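Local structure of nucleoid-associated protein HP_0035 (Helicobacter pylori, 3F42) at residues Q21-E24 with K25-D28; S43-G46 with L47-V51. The protein probably binds DNA as a homodimer and alters its conformation, with possible roles in gene regulation, nucleoid organization and DNA protection. All blocks are in the same frame, centred on the assembly; numbering follows the deposited sequence.

Contact 1: residues Q21-E24 with K25-D28; sequences QLEE and KNKD
Glu-23 and Asn-26 join their side chains three residues apart on the last turns of helix 5-27, a local contact within one helix just before the chain turns into the sheet. ND2 of Asn-26 donates to OE1 of Glu-23 over 2.8 Å, with a nearly straight N-H...O angle of 169°. The carboxylate oxygen lies in the plane of the Asn-26 amide and is met almost head-on along its C-O bond, while carboxylate and amide planes stand close to perpendicular, 85° apart. The bend at chi2 of Glu-23 (-61°) turns the carboxylate forward along the helix, towards Asn-26, although its CB starts out away from residues 25-28. The other oxygen, OE2, forms a salt bridge with Arg-85 of helix 63-93, so both ends of the carboxylate are held and its rotation is fixed. Beneath the pair runs the i to i+4 pattern of an alpha-helix: Asn-26 N to Leu-22 O at 2.8 Å, Lys-27 N to Glu-23 O at 2.9 Å, and a longer Asp-28 N to Glu-24 O at 3.2 Å. Leu-22 packs on Met-92 and Asn-26 on Leu-88, both of helix 63-93, and Phe-5 of the second subunit packs against Leu-22, Glu-23 and Asn-26. The Lys-27 side chain packs on Leu-47 of the hairpin turn, while Lys-25 reaches out from the exposed side of the helix.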
loop_
_atom_site.group_PDB
_atom_site.type_symbol
_atom_site.label_atom_id
_atom_site.label_comp_id
_atom_site.label_asym_id
_atom_site.label_seq_id
_atom_site.Cartn_x
_atom_site.Cartn_y
_atom_site.Cartn_z
ATOM N N GLN A 21 6.500 9.593 -3.210
ATOM C CA GLN A 21 6.991 10.591 -4.159
ATOM C C GLN A 21 6.185 11.887 -4.100
ATOM O O GLN A 21 6.759 13.005 -4.114
ATOM C CB GLN A 21 6.973 10.019 -5.565
ATOM C CG GLN A 21 8.071 8.978 -5.755
ATOM C CD GLN A 21 8.270 8.602 -7.197
ATOM O OE1 GLN A 21 7.317 8.333 -7.918
ATOM N NE2 GLN A 21 9.525 8.570 -7.627
ATOM N N LEU A 22 4.871 11.738 -4.013
ATOM C CA LEU A 22 3.988 12.875 -3.831
ATOM C C LEU A 22 4.179 13.589 -2.516
ATOM O O LEU A 22 4.102 14.835 -2.488
ATOM C CB LEU A 22 2.520 12.496 -4.026
ATOM C CG LEU A 22 2.135 12.104 -5.462
ATOM C CD1 LEU A 22 0.725 11.518 -5.457
ATOM C CD2 LEU A 22 2.219 13.299 -6.407
ATOM N N GLU A 23 4.389 12.842 -1.432
ATOM C CA GLU A 23 4.580 13.481 -0.136
ATOM C C GLU A 23 5.865 14.313 -0.127
ATOM O O GLU A 23 5.910 15.398 0.483
ATOM C CB GLU A 23 4.612 12.500 1.044
ATOM C CG GLU A 23 3.284 12.035 1.612
ATOM C CD GLU A 23 2.392 13.176 2.185
ATOM O OE1 GLU A 23 2.180 14.195 1.475
ATOM O OE2 GLU A 23 1.878 13.008 3.309
ATOM N N GLU A 24 6.918 13.809 -0.767
ATOM C CA GLU A 24 8.157 14.603 -0.868
ATOM C C GLU A 24 7.925 15.921 -1.629
ATOM O O GLU A 24 8.391 16.993 -1.193
ATOM C CB GLU A 24 9.343 13.787 -1.433
ATOM C CG GLU A 24 9.255 13.389 -2.896
ATOM C CD GLU A 24 10.580 12.885 -3.466
ATOM O OE1 GLU A 24 10.752 11.649 -3.590
ATOM O OE2 GLU A 24 11.447 13.726 -3.794
ATOM N N LYS A 25 7.187 15.859 -2.737
ATOM C CA LYS A 25 6.820 17.048 -3.494
ATOM C C LYS A 25 5.968 17.982 -2.624
ATOM O O LYS A 25 6.183 19.182 -2.614
ATOM C CB LYS A 25 6.057 16.648 -4.749
ATOM C CG LYS A 25 5.718 17.775 -5.665
ATOM C CD LYS A 25 5.395 17.207 -7.024
ATOM C CE LYS A 25 5.576 18.222 -8.142
ATOM N NZ LYS A 25 5.310 17.479 -9.435
ATOM N N ASN A 26 4.991 17.426 -1.907
ATOM C CA ASN A 26 4.156 18.259 -1.040
ATOM C C ASN A 26 5.013 18.998 -0.009
ATOM O O ASN A 26 4.767 20.174 0.276
ATOM C CB ASN A 26 3.136 17.426 -0.277
ATOM C CG ASN A 26 2.040 16.914 -1.152
ATOM O OD1 ASN A 26 1.707 17.518 -2.183
ATOM N ND2 ASN A 26 1.460 15.774 -0.761
ATOM N N LYS A 27 5.983 18.292 0.570
ATOM C CA LYS A 27 6.806 18.874 1.630
ATOM C C LYS A 27 7.584 20.099 1.086
ATOM O O LYS A 27 7.814 21.095 1.789
ATOM C CB LYS A 27 7.771 17.826 2.184
ATOM C CG LYS A 27 8.532 18.310 3.417
ATOM C CD LYS A 27 9.565 17.333 3.809
ATOM C CE LYS A 27 10.332 17.872 5.012
ATOM N NZ LYS A 27 10.882 16.697 5.744
ATOM N N ASP A 28 7.921 20.040 -0.191
ATOM C CA ASP A 28 8.614 21.138 -0.883
ATOM C C ASP A 28 7.731 22.291 -1.380
ATOM O O ASP A 28 8.240 23.267 -1.934
ATOM C CB ASP A 28 9.359 20.547 -2.066
ATOM C CG ASP A 28 10.832 20.546 -1.873
ATOM O OD1 ASP A 28 11.339 21.073 -0.835
ATOM O OD2 ASP A 28 11.488 20.032 -2.802
#

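Contact 2: residues S43-G46 with L47-V51. With EDO (1,2-ethanediol), chain D.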
loop_
_atom_site.group_PDB
_atom_site.type_symbol
_atom_site.label_atom_id
_atom_site.label_comp_id
_atom_site.label_asym_id
_atom_site.label_seq_id
_atom_site.Cartn_x
_atom_site.Cartn_y
_atom_site.Cartn_z
ATOM N N SER A 43 3.008 30.682 6.739
ATOM C CA SER A 43 3.377 29.791 5.633
ATOM C C SER A 43 3.341 28.339 6.095
ATOM O O SER A 43 3.940 27.973 7.109
ATOM C CB SER A 43 4.783 30.111 5.114
ATOM O OG SER A 43 4.813 31.431 4.612
ATOM N N PHE A 44 2.703 27.517 5.274
ATOM C CA PHE A 44 2.643 26.087 5.492
ATOM C C PHE A 44 3.348 25.373 4.370
ATOM O O PHE A 44 3.304 25.826 3.216
ATOM C CB PHE A 44 1.195 25.631 5.443
ATOM C CG PHE A 44 0.363 26.090 6.627
ATOM C CD1 PHE A 44 0.332 25.325 7.787
ATOM C CD2 PHE A 44 -0.395 27.271 6.567
ATOM C CE1 PHE A 44 -0.436 25.707 8.888
ATOM C CE2 PHE A 44 -1.184 27.659 7.686
ATOM C CZ PHE A 44 -1.191 26.861 8.838
ATOM N N ASN A 45 3.908 24.217 4.686
ATOM C CA ASN A 45 4.253 23.310 3.588
ATOM C C ASN A 45 3.052 22.432 3.228
ATOM O O ASN A 45 1.997 22.486 3.877
ATOM C CB ASN A 45 5.536 22.529 3.898
ATOM C CG ASN A 45 5.374 21.491 5.005
ATOM O OD1 ASN A 45 4.268 21.026 5.330
ATOM N ND2 ASN A 45 6.502 21.127 5.609
ATOM N N GLY A 46 3.202 21.624 2.180
ATOM C CA GLY A 46 2.095 20.843 1.674
ATOM C C GLY A 46 1.774 19.626 2.512
ATOM O O GLY A 46 0.816 18.901 2.213
ATOM N N LEU A 47 2.530 19.418 3.585
ATOM C CA LEU A 47 2.161 18.406 4.597
ATOM C C LEU A 47 1.269 19.047 5.649
ATOM O O LEU A 47 0.718 18.359 6.510
ATOM C CB LEU A 47 3.398 17.840 5.307
ATOM C CG LEU A 47 4.457 17.247 4.379
ATOM C CD1 LEU A 47 5.627 16.663 5.208
ATOM C CD2 LEU A 47 3.846 16.160 3.518
ATOM N N GLY A 48 1.131 20.359 5.605
ATOM C CA GLY A 48 0.351 21.083 6.630
ATOM C C GLY A 48 1.138 21.540 7.836
ATOM O O GLY A 48 0.569 22.049 8.814
ATOM N N GLU A 49 2.447 21.381 7.793
ATOM C CA GLU A 49 3.340 21.935 8.834
ATOM C C GLU A 49 3.508 23.443 8.673
ATOM O O GLU A 49 3.660 23.974 7.548
ATOM C CB GLU A 49 4.711 21.251 8.759
ATOM C CG GLU A 49 4.543 19.731 9.001
ATOM C CD GLU A 49 5.754 18.860 8.677
ATOM O OE1 GLU A 49 6.651 19.288 7.934
ATOM O OE2 GLU A 49 5.745 17.692 9.146
ATOM N N LEU A 50 3.428 24.136 9.791
ATOM C CA LEU A 50 3.590 25.584 9.805
ATOM C C LEU A 50 5.092 25.841 9.812
ATOM O O LEU A 50 5.789 25.409 10.737
ATOM C CB LEU A 50 2.895 26.139 11.054
ATOM C CG LEU A 50 2.964 27.648 11.193
ATOM C CD1 LEU A 50 2.245 28.343 10.030
ATOM C CD2 LEU A 50 2.291 28.001 12.550
ATOM N N VAL A 51 5.578 26.544 8.783
ATOM C CA VAL A 51 7.035 26.704 8.586
ATOM C C VAL A 51 7.516 28.135 8.753
ATOM O O VAL A 51 8.727 28.369 8.971
ATOM C CB VAL A 51 7.489 26.109 7.222
ATOM C CG1 VAL A 51 7.168 24.565 7.212
ATOM C CG2 VAL A 51 6.805 26.769 6.066
HETATM C C1 EDO D . 2.124 15.577 10.390
HETATM O O1 EDO D . 2.725 16.158 9.225
HETATM C C2 EDO D . 2.422 16.491 11.572
HETATM O O2 EDO D . 3.761 17.028 11.534
#
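Asn-45 meets Leu-47 and Glu-49 across the turn that joins strands 40-45 and 50-55. From CB, chi1 of 70° turns the amide towards Leu-47 and Glu-49. OD1 accepts two backbone N-H groups from opposite faces of its plane, Leu-47 N at 2.9 Å and Glu-49 N at 3.1 Å; the first closes an Asx turn. ND2 donates to OE1 of Glu-49 across 3.0 Å, in the plane of its own amide but 27° out of the carboxylate plane, on the anti side of OE1. Gly-48 N to Asn-45 O closes a type I beta turn, and with Asn-45 N bonded to Glu-49 O the loop is a 3:5 hairpin with a G1 beta bulge at Gly-48, whose left-handed backbone suits a glycine. Phe-44 and Leu-50 form an antiparallel non-hydrogen-bonded pair, Leu-50 CD1 making a CH-pi contact 4.0 Å from the Phe-44 ring centroid. OE2 of Glu-49 takes a hydrogen bond from O2 of a 1,2-ethanediol, probably left from crystallisation. Leu-47 O and Leu-50 N bond to Tyr-78 and Asn-75 of the third subunit. Using both oxygen and nitrogen, the Asn-45 amide is fixed against a flip, and OE1 would help to polarise its N-H.

Overall arrangement
From the N terminus, helix 5-27 carries contact 1 on its final turns; that contact closes no loop beyond the helical turn itself. Strand 30-35 follows, then strand 40-45, and contact 2 closes the hairpin that leads to strand 50-55. The two contacts lie in series, neither nested nor crossed, yet their centres are about 11 Å apart and they touch: Leu-47 at the hairpin turn packs its CD2 against Glu-23 OE1 at 3.3 Å and its CD1 against Lys-27 CG. Arg-85 of helix 63-93 serves both, through Glu-23 and through the carbonyl of Gly-46, and thereby ties the end of the first helix, the hairpin turn and the long C-terminal helix together.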